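Local atomic coordinates of O-methyltransferase (Bacillus halodurans, PDB entry 2GPY), a protein that probably transfers a methyl group to a hydroxyl oxygen of a still unidentified substrate. Residues A73-D87 / L103-L117. Sequence-based numbering, arbitrary orientation.
Sequences AQALPEATIVSIERD and LESRIELLFGDALQL
With CG beside its own backbone N (chi1 -68°) and the chain bent at chi3 (-67°), Arg106 brings its guanidinium to the C-terminal end of helix 67-75 and meets Ala73, an example of one arginine bonding to two backbone carbonyls. NH1 and NH2 both grip Ala73 O, at 2.9 and 3.0 Å; Ala73 O lies in the guanidinium plane, and both nitrogens approach it from the same face of its carbonyl plane. NH2 also donates to Ala79 O (3.1 Å, 165° at the hydrogen), while Pro77 O lies over one guanidinium face, toward its rim. These bonds tie the helix end and the Leu76-Ala79 turn to the residue just before strand 107-111 and hold the guanidinium against rotation. Strands 80-85 and 107-111 then run parallel, connected through helix 88-100 in a beta-alpha-beta crossover of the Rossmann-like methyltransferase sheet, in which 107-111 is an outermost strand. Their ladder runs from Ile81 N-Arg106 O to Gly112 N-Glu85 O. On the face of Val82 and Ile84, helix 118-122 covers the strands through Leu121; there Ile84 CG2, anti to its backbone N, reaches Leu117 CD1 (3.8 Å) and Ala114 CB (4.0 Å). On the other face, Ser83 CB touches Leu109 CD2, its hydroxyl bonding to Glu60.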
ATOM      1  N   ALA B  73      -6.258 -15.028   4.948  1.00 35.11           N
ATOM      2  CA  ALA B  73      -7.686 -15.306   5.111  1.00 35.98           C
ATOM      3  C   ALA B  73      -8.192 -14.761   6.452  1.00 36.08           C
ATOM      4  O   ALA B  73      -9.286 -14.211   6.524  1.00 36.06           O
ATOM      5  CB  ALA B  73      -7.985 -16.824   4.999  1.00 36.04           C
ATOM      6  N   GLN B  74      -7.399 -14.925   7.510  1.00 36.61           N
ATOM      7  CA  GLN B  74      -7.802 -14.419   8.823  1.00 37.08           C
ATOM      8  C   GLN B  74      -7.851 -12.892   8.843  1.00 37.44           C
ATOM      9  O   GLN B  74      -8.733 -12.311   9.497  1.00 36.04           O
ATOM     10  CB  GLN B  74      -6.861 -14.921   9.910  1.00 37.39           C
ATOM     11  CG  GLN B  74      -7.015 -16.394  10.208  1.00 40.35           C
ATOM     12  CD  GLN B  74      -6.088 -16.822  11.330  1.00 45.31           C
ATOM     13  OE1 GLN B  74      -6.496 -17.544  12.231  1.00 51.62           O
ATOM     14  NE2 GLN B  74      -4.838 -16.367  11.285  1.00 49.95           N
ATOM     15  N   ALA B  75      -6.930 -12.239   8.136  1.00 36.62           N
ATOM     16  CA  ALA B  75      -6.877 -10.766   8.149  1.00 37.85           C
ATOM     17  C   ALA B  75      -7.974 -10.146   7.300  1.00 38.25           C
ATOM     18  O   ALA B  75      -8.358  -8.993   7.519  1.00 38.69           O
ATOM     19  CB  ALA B  75      -5.512 -10.270   7.666  1.00 38.32           C
ATOM     20  N   LEU B  76      -8.430 -10.905   6.295  1.00 38.31           N
ATOM     21  CA  LEU B  76      -9.407 -10.465   5.304  1.00 38.38           C
ATOM     22  C   LEU B  76     -10.596 -11.442   5.285  1.00 38.61           C
ATOM     23  O   LEU B  76     -10.735 -12.250   4.359  1.00 36.55           O
ATOM     24  CB  LEU B  76      -8.744 -10.426   3.921  1.00 38.77           C
ATOM     25  CG  LEU B  76      -7.552  -9.456   3.754  1.00 41.15           C
ATOM     26  CD1 LEU B  76      -6.671  -9.832   2.544  1.00 43.91           C
ATOM     27  CD2 LEU B  76      -8.054  -8.001   3.653  1.00 43.65           C
ATOM     28  N   PRO B  77     -11.483 -11.345   6.281  1.00 39.70           N
ATOM     29  CA  PRO B  77     -12.560 -12.376   6.451  1.00 40.58           C
ATOM     30  C   PRO B  77     -13.511 -12.514   5.252  1.00 41.51           C
ATOM     31  O   PRO B  77     -14.165 -13.549   5.091  1.00 41.14           O
ATOM     32  CB  PRO B  77     -13.324 -11.901   7.694  1.00 40.65           C
ATOM     33  CG  PRO B  77     -12.386 -10.864   8.372  1.00 41.28           C
ATOM     34  CD  PRO B  77     -11.549 -10.273   7.293  1.00 39.94           C
ATOM     35  N   GLU B  78     -13.573 -11.479   4.422  1.00 42.08           N
ATOM     36  CA  GLU B  78     -14.417 -11.478   3.222  1.00 43.76           C
ATOM     37  C   GLU B  78     -13.766 -12.056   1.952  1.00 43.55           C
ATOM     38  O   GLU B  78     -14.471 -12.387   0.983  1.00 44.16           O
ATOM     39  CB  GLU B  78     -14.880 -10.049   2.937  1.00 44.44           C
ATOM     40  CG  GLU B  78     -15.760  -9.476   4.021  1.00 48.31           C
ATOM     41  CD  GLU B  78     -17.046 -10.250   4.160  1.00 54.34           C
ATOM     42  OE1 GLU B  78     -17.076 -11.244   4.931  1.00 57.02           O
ATOM     43  OE2 GLU B  78     -18.037  -9.863   3.490  1.00 57.58           O
ATOM     44  N   ALA B  79     -12.444 -12.185   1.959  1.00 41.14           N
ATOM     45  CA  ALA B  79     -11.711 -12.512   0.749  1.00 40.67           C
ATOM     46  C   ALA B  79     -11.626 -14.017   0.552  1.00 39.82           C
ATOM     47  O   ALA B  79     -11.802 -14.792   1.485  1.00 39.08           O
ATOM     48  CB  ALA B  79     -10.289 -11.925   0.806  1.00 40.72           C
ATOM     49  N   THR B  80     -11.383 -14.418  -0.677  1.00 39.81           N
ATOM     50  CA  THR B  80     -11.103 -15.826  -0.973  1.00 41.11           C
ATOM     51  C   THR B  80      -9.701 -15.900  -1.516  1.00 40.55           C
ATOM     52  O   THR B  80      -9.207 -14.949  -2.164  1.00 40.44           O
ATOM     53  CB  THR B  80     -12.112 -16.471  -1.948  1.00 41.97           C
ATOM     54  OG1 THR B  80     -12.021 -15.849  -3.228  1.00 45.38           O
ATOM     55  CG2 THR B  80     -13.525 -16.334  -1.438  1.00 42.85           C
ATOM     56  N   ILE B  81      -9.055 -17.014  -1.203  1.00 39.26           N
ATOM     57  CA  ILE B  81      -7.693 -17.244  -1.578  1.00 39.03           C
ATOM     58  C   ILE B  81      -7.661 -18.552  -2.388  1.00 38.42           C
ATOM     59  O   ILE B  81      -8.358 -19.536  -2.067  1.00 37.22           O
ATOM     60  CB  ILE B  81      -6.821 -17.346  -0.326  1.00 39.85           C
ATOM     61  CG1 ILE B  81      -7.014 -16.050   0.520  1.00 42.65           C
ATOM     62  CG2 ILE B  81      -5.356 -17.566  -0.708  1.00 40.54           C
ATOM     63  CD1 ILE B  81      -6.125 -15.932   1.660  1.00 47.84           C
ATOM     64  N   VAL B  82      -6.888 -18.524  -3.463  1.00 36.25           N
ATOM     65  CA  VAL B  82      -6.573 -19.732  -4.208  1.00 36.21           C
ATOM     66  C   VAL B  82      -5.054 -19.855  -4.061  1.00 35.63           C
ATOM     67  O   VAL B  82      -4.344 -18.873  -4.248  1.00 35.32           O
ATOM     68  CB  VAL B  82      -6.958 -19.614  -5.686  1.00 35.57           C
ATOM     69  CG1 VAL B  82      -6.505 -20.876  -6.463  1.00 36.55           C
ATOM     70  CG2 VAL B  82      -8.469 -19.423  -5.831  1.00 37.16           C
ATOM     71  N   SER B  83      -4.542 -21.030  -3.712  1.00 34.70           N
ATOM     72  CA  SER B  83      -3.080 -21.180  -3.561  1.00 35.45           C
ATOM     73  C   SER B  83      -2.569 -22.500  -4.171  1.00 36.38           C
ATOM     74  O   SER B  83      -3.249 -23.517  -4.082  1.00 36.63           O
ATOM     75  CB  SER B  83      -2.721 -21.106  -2.079  1.00 36.15           C
ATOM     76  OG  SER B  83      -1.298 -21.096  -1.855  1.00 36.32           O
ATOM     77  N   ILE B  84      -1.385 -22.469  -4.792  1.00 35.76           N
ATOM     78  CA  ILE B  84      -0.889 -23.574  -5.581  1.00 35.80           C
ATOM     79  C   ILE B  84       0.419 -24.061  -4.969  1.00 35.97           C
ATOM     80  O   ILE B  84       1.267 -23.250  -4.610  1.00 36.06           O
ATOM     81  CB  ILE B  84      -0.629 -23.170  -7.043  1.00 35.95           C
ATOM     82  CG1 ILE B  84      -1.918 -22.691  -7.719  1.00 36.16           C
ATOM     83  CG2 ILE B  84      -0.120 -24.380  -7.814  1.00 34.65           C
ATOM     84  CD1 ILE B  84      -1.656 -22.029  -9.110  1.00 35.70           C
ATOM     85  N   GLU B  85       0.534 -25.374  -4.790  1.00 35.73           N
ATOM     86  CA  GLU B  85       1.736 -25.987  -4.221  1.00 36.09           C
ATOM     87  C   GLU B  85       2.120 -27.244  -5.005  1.00 36.28           C
ATOM     88  O   GLU B  85       1.280 -28.091  -5.291  1.00 36.27           O
ATOM     89  CB  GLU B  85       1.496 -26.332  -2.741  1.00 36.76           C
ATOM     90  CG  GLU B  85       2.657 -27.089  -2.023  1.00 38.17           C
ATOM     91  CD  GLU B  85       3.980 -26.354  -2.130  1.00 39.19           C
ATOM     92  OE1 GLU B  85       4.038 -25.108  -1.898  1.00 40.33           O
ATOM     93  OE2 GLU B  85       4.959 -27.023  -2.473  1.00 41.13           O
ATOM     94  N   ARG B  86       3.397 -27.377  -5.319  1.00 36.37           N
ATOM     95  CA  ARG B  86       3.852 -28.529  -6.065  1.00 38.34           C
ATOM     96  C   ARG B  86       4.414 -29.671  -5.222  1.00 37.71           C
ATOM     97  O   ARG B  86       4.513 -30.787  -5.715  1.00 37.51           O
ATOM     98  CB  ARG B  86       4.855 -28.098  -7.147  1.00 40.10           C
ATOM     99  CG  ARG B  86       6.225 -27.675  -6.642  1.00 44.21           C
ATOM    100  CD  ARG B  86       7.285 -28.038  -7.721  1.00 53.06           C
ATOM    101  NE  ARG B  86       8.588 -27.454  -7.407  1.00 58.05           N
ATOM    102  CZ  ARG B  86       9.580 -27.270  -8.279  1.00 60.68           C
ATOM    103  NH1 ARG B  86       9.445 -27.615  -9.556  1.00 62.56           N
ATOM    104  NH2 ARG B  86      10.718 -26.726  -7.867  1.00 62.53           N
ATOM    105  N   ASP B  87       4.784 -29.412  -3.964  1.00 37.67           N
ATOM    106  CA  ASP B  87       5.344 -30.475  -3.109  1.00 38.67           C
ATOM    107  C   ASP B  87       4.203 -31.218  -2.416  1.00 37.86           C
ATOM    108  O   ASP B  87       3.462 -30.605  -1.646  1.00 37.03           O
ATOM    109  CB  ASP B  87       6.322 -29.888  -2.065  1.00 39.32           C
ATOM    110  CG  ASP B  87       6.895 -30.949  -1.140  1.00 42.18           C
ATOM    111  OD1 ASP B  87       6.187 -31.453  -0.251  1.00 42.62           O
ATOM    112  OD2 ASP B  87       8.071 -31.324  -1.305  1.00 49.06           O
ATOM    113  N   LEU B 103     -11.167 -23.024   7.702  1.00 37.01           N
ATOM    114  CA  LEU B 103     -11.002 -22.054   6.596  1.00 37.11           C
ATOM    115  C   LEU B 103     -11.206 -22.615   5.171  1.00 37.51           C
ATOM    116  O   LEU B 103     -10.969 -21.918   4.170  1.00 37.01           O
ATOM    117  CB  LEU B 103      -9.641 -21.353   6.708  1.00 36.99           C
ATOM    118  CG  LEU B 103      -9.466 -20.416   7.922  1.00 37.65           C
ATOM    119  CD1 LEU B 103      -7.965 -19.943   8.066  1.00 36.43           C
ATOM    120  CD2 LEU B 103     -10.372 -19.212   7.774  1.00 40.91           C
ATOM    121  N   GLU B 104     -11.664 -23.852   5.060  1.00 37.39           N
ATOM    122  CA  GLU B 104     -11.735 -24.494   3.747  1.00 39.49           C
ATOM    123  C   GLU B 104     -12.668 -23.788   2.750  1.00 40.29           C
ATOM    124  O   GLU B 104     -12.480 -23.893   1.523  1.00 40.11           O
ATOM    125  CB  GLU B 104     -12.147 -25.962   3.885  1.00 40.40           C
ATOM    126  CG  GLU B 104     -11.160 -26.881   3.182  1.00 44.40           C
ATOM    127  CD  GLU B 104     -11.535 -28.347   3.267  1.00 47.78           C
ATOM    128  OE1 GLU B 104     -12.540 -28.681   3.951  1.00 53.38           O
ATOM    129  OE2 GLU B 104     -10.826 -29.164   2.648  1.00 50.78           O
ATOM    130  N   SER B 105     -13.670 -23.071   3.267  1.00 40.27           N
ATOM    131  CA  SER B 105     -14.639 -22.423   2.387  1.00 41.16           C
ATOM    132  C   SER B 105     -14.059 -21.154   1.771  1.00 40.77           C
ATOM    133  O   SER B 105     -14.635 -20.585   0.844  1.00 41.48           O
ATOM    134  CB  SER B 105     -15.982 -22.154   3.103  1.00 41.65           C
ATOM    135  OG  SER B 105     -15.823 -21.153   4.102  1.00 45.72           O
ATOM    136  N   ARG B 106     -12.910 -20.717   2.273  1.00 38.93           N
ATOM    137  CA  ARG B 106     -12.314 -19.482   1.817  1.00 39.70           C
ATOM    138  C   ARG B 106     -10.888 -19.643   1.286  1.00 39.47           C
ATOM    139  O   ARG B 106     -10.337 -18.720   0.694  1.00 40.36           O
ATOM    140  CB  ARG B 106     -12.336 -18.471   2.950  1.00 40.09           C
ATOM    141  CG  ARG B 106     -13.764 -18.029   3.281  1.00 40.50           C
ATOM    142  CD  ARG B 106     -13.755 -16.650   3.853  1.00 43.07           C
ATOM    143  NE  ARG B 106     -13.106 -16.616   5.163  1.00 44.36           N
ATOM    144  CZ  ARG B 106     -12.020 -15.917   5.478  1.00 44.53           C
ATOM    145  NH1 ARG B 106     -11.601 -15.993   6.732  1.00 45.42           N
ATOM    146  NH2 ARG B 106     -11.330 -15.168   4.561  1.00 40.38           N
ATOM    147  N   ILE B 107     -10.301 -20.815   1.486  1.00 37.59           N
ATOM    148  CA  ILE B 107      -8.959 -21.076   0.948  1.00 36.96           C
ATOM    149  C   ILE B 107      -9.037 -22.317   0.083  1.00 37.42           C
ATOM    150  O   ILE B 107      -9.350 -23.424   0.589  1.00 36.89           O
ATOM    151  CB  ILE B 107      -7.917 -21.284   2.052  1.00 37.01           C
ATOM    152  CG1 ILE B 107      -7.821 -20.043   2.960  1.00 36.63           C
ATOM    153  CG2 ILE B 107      -6.546 -21.711   1.437  1.00 34.58           C
ATOM    154  CD1 ILE B 107      -6.848 -20.229   4.146  1.00 37.58           C
ATOM    155  N   GLU B 108      -8.806 -22.133  -1.212  1.00 35.90           N
ATOM    156  CA  GLU B 108      -8.841 -23.263  -2.152  1.00 37.67           C
ATOM    157  C   GLU B 108      -7.397 -23.675  -2.458  1.00 37.37           C
ATOM    158  O   GLU B 108      -6.637 -22.888  -2.993  1.00 36.38           O
ATOM    159  CB  GLU B 108      -9.559 -22.885  -3.457  1.00 37.65           C
ATOM    160  CG  GLU B 108      -9.616 -24.056  -4.461  1.00 39.35           C
ATOM    161  CD  GLU B 108     -10.250 -23.698  -5.805  1.00 40.72           C
ATOM    162  OE1 GLU B 108     -10.715 -22.550  -6.000  1.00 45.55           O
ATOM    163  OE2 GLU B 108     -10.288 -24.592  -6.680  1.00 45.84           O
ATOM    164  N   LEU B 109      -7.021 -24.897  -2.108  1.00 35.75           N
ATOM    165  CA  LEU B 109      -5.642 -25.311  -2.312  1.00 35.56           C
ATOM    166  C   LEU B 109      -5.553 -26.214  -3.528  1.00 35.27           C
ATOM    167  O   LEU B 109      -6.284 -27.199  -3.645  1.00 36.01           O
ATOM    168  CB  LEU B 109      -5.087 -26.068  -1.093  1.00 35.97           C
ATOM    169  CG  LEU B 109      -5.036 -25.315   0.230  1.00 36.81           C
ATOM    170  CD1 LEU B 109      -4.365 -26.243   1.268  1.00 37.62           C
ATOM    171  CD2 LEU B 109      -4.254 -23.988   0.061  1.00 37.17           C
ATOM    172  N   LEU B 110      -4.636 -25.876  -4.413  1.00 35.01           N
ATOM    173  CA  LEU B 110      -4.432 -26.653  -5.606  1.00 35.16           C
ATOM    174  C   LEU B 110      -3.073 -27.333  -5.498  1.00 35.26           C
ATOM    175  O   LEU B 110      -2.079 -26.736  -5.095  1.00 35.33           O
ATOM    176  CB  LEU B 110      -4.514 -25.771  -6.853  1.00 35.47           C
ATOM    177  CG  LEU B 110      -5.865 -25.090  -7.147  1.00 36.49           C
ATOM    178  CD1 LEU B 110      -5.778 -24.305  -8.445  1.00 37.83           C
ATOM    179  CD2 LEU B 110      -6.984 -26.109  -7.225  1.00 38.34           C
ATOM    180  N   PHE B 111      -3.066 -28.611  -5.816  1.00 35.10           N
ATOM    181  CA  PHE B 111      -1.849 -29.350  -5.841  1.00 34.33           C
ATOM    182  C   PHE B 111      -1.420 -29.465  -7.282  1.00 34.67           C
ATOM    183  O   PHE B 111      -2.084 -30.132  -8.081  1.00 35.06           O
ATOM    184  CB  PHE B 111      -2.100 -30.735  -5.268  1.00 34.58           C
ATOM    185  CG  PHE B 111      -0.960 -31.661  -5.445  1.00 34.25           C
ATOM    186  CD1 PHE B 111       0.306 -31.313  -4.986  1.00 32.56           C
ATOM    187  CD2 PHE B 111      -1.145 -32.902  -6.070  1.00 35.09           C
ATOM    188  CE1 PHE B 111       1.380 -32.206  -5.148  1.00 36.56           C
ATOM    189  CE2 PHE B 111      -0.086 -33.764  -6.233  1.00 35.80           C
ATOM    190  CZ  PHE B 111       1.186 -33.409  -5.764  1.00 35.09           C
ATOM    191  N   GLY B 112      -0.272 -28.892  -7.602  1.00 34.73           N
ATOM    192  CA  GLY B 112       0.237 -29.033  -8.957  1.00 35.47           C
ATOM    193  C   GLY B 112       1.382 -28.111  -9.212  1.00 36.02           C
ATOM    194  O   GLY B 112       1.751 -27.322  -8.361  1.00 34.52           O
ATOM    195  N   ASP B 113       1.948 -28.221 -10.407  1.00 36.66           N
ATOM    196  CA  ASP B 113       2.968 -27.298 -10.868  1.00 38.96           C
ATOM    197  C   ASP B 113       2.274 -26.074 -11.469  1.00 38.87           C
ATOM    198  O   ASP B 113       1.567 -26.197 -12.478  1.00 38.98           O
ATOM    199  CB  ASP B 113       3.803 -28.004 -11.943  1.00 40.12           C
ATOM    200  CG  ASP B 113       4.993 -27.175 -12.413  1.00 43.07           C
ATOM    201  OD1 ASP B 113       4.874 -25.945 -12.571  1.00 48.12           O
ATOM    202  OD2 ASP B 113       6.053 -27.792 -12.654  1.00 49.78           O
ATOM    203  N   ALA B 114       2.482 -24.896 -10.879  1.00 39.42           N
ATOM    204  CA  ALA B 114       1.813 -23.674 -11.351  1.00 40.08           C
ATOM    205  C   ALA B 114       2.043 -23.369 -12.824  1.00 41.08           C
ATOM    206  O   ALA B 114       1.178 -22.800 -13.478  1.00 40.92           O
ATOM    207  CB  ALA B 114       2.208 -22.469 -10.486  1.00 40.71           C
ATOM    208  N   LEU B 115       3.209 -23.748 -13.340  1.00 41.92           N
ATOM    209  CA  LEU B 115       3.561 -23.462 -14.735  1.00 43.39           C
ATOM    210  C   LEU B 115       2.791 -24.367 -15.683  1.00 44.06           C
ATOM    211  O   LEU B 115       2.728 -24.116 -16.875  1.00 44.35           O
ATOM    212  CB  LEU B 115       5.063 -23.604 -14.938  1.00 43.35           C
ATOM    213  CG  LEU B 115       5.872 -22.337 -15.256  1.00 44.70           C
ATOM    214  CD1 LEU B 115       5.296 -21.038 -14.680  1.00 42.69           C
ATOM    215  CD2 LEU B 115       7.314 -22.538 -14.839  1.00 46.30           C
ATOM    216  N   GLN B 116       2.184 -25.412 -15.124  1.00 45.15           N
ATOM    217  CA  GLN B 116       1.355 -26.330 -15.885  1.00 46.09           C
ATOM    218  C   GLN B 116      -0.142 -26.092 -15.654  1.00 46.20           C
ATOM    219  O   GLN B 116      -0.982 -26.741 -16.297  1.00 46.00           O
ATOM    220  CB  GLN B 116       1.746 -27.772 -15.549  1.00 46.57           C
ATOM    221  CG  GLN B 116       3.213 -28.058 -15.872  1.00 49.05           C
ATOM    222  CD  GLN B 116       3.542 -29.528 -15.904  1.00 50.81           C
ATOM    223  OE1 GLN B 116       3.780 -30.080 -16.971  1.00 53.25           O
ATOM    224  NE2 GLN B 116       3.537 -30.184 -14.734  1.00 51.62           N
ATOM    225  N   LEU B 117      -0.462 -25.156 -14.757  1.00 45.91           N
ATOM    226  CA  LEU B 117      -1.845 -24.902 -14.324  1.00 46.38           C
ATOM    227  C   LEU B 117      -2.462 -23.616 -14.866  1.00 46.67           C
ATOM    228  O   LEU B 117      -3.561 -23.236 -14.456  1.00 46.56           O
ATOM    229  CB  LEU B 117      -1.942 -24.881 -12.790  1.00 46.13           C
ATOM    230  CG  LEU B 117      -1.878 -26.205 -12.016  1.00 46.87           C
ATOM    231  CD1 LEU B 117      -2.183 -25.959 -10.562  1.00 47.45           C
ATOM    232  CD2 LEU B 117      -2.808 -27.271 -12.584  1.00 47.20           C
TER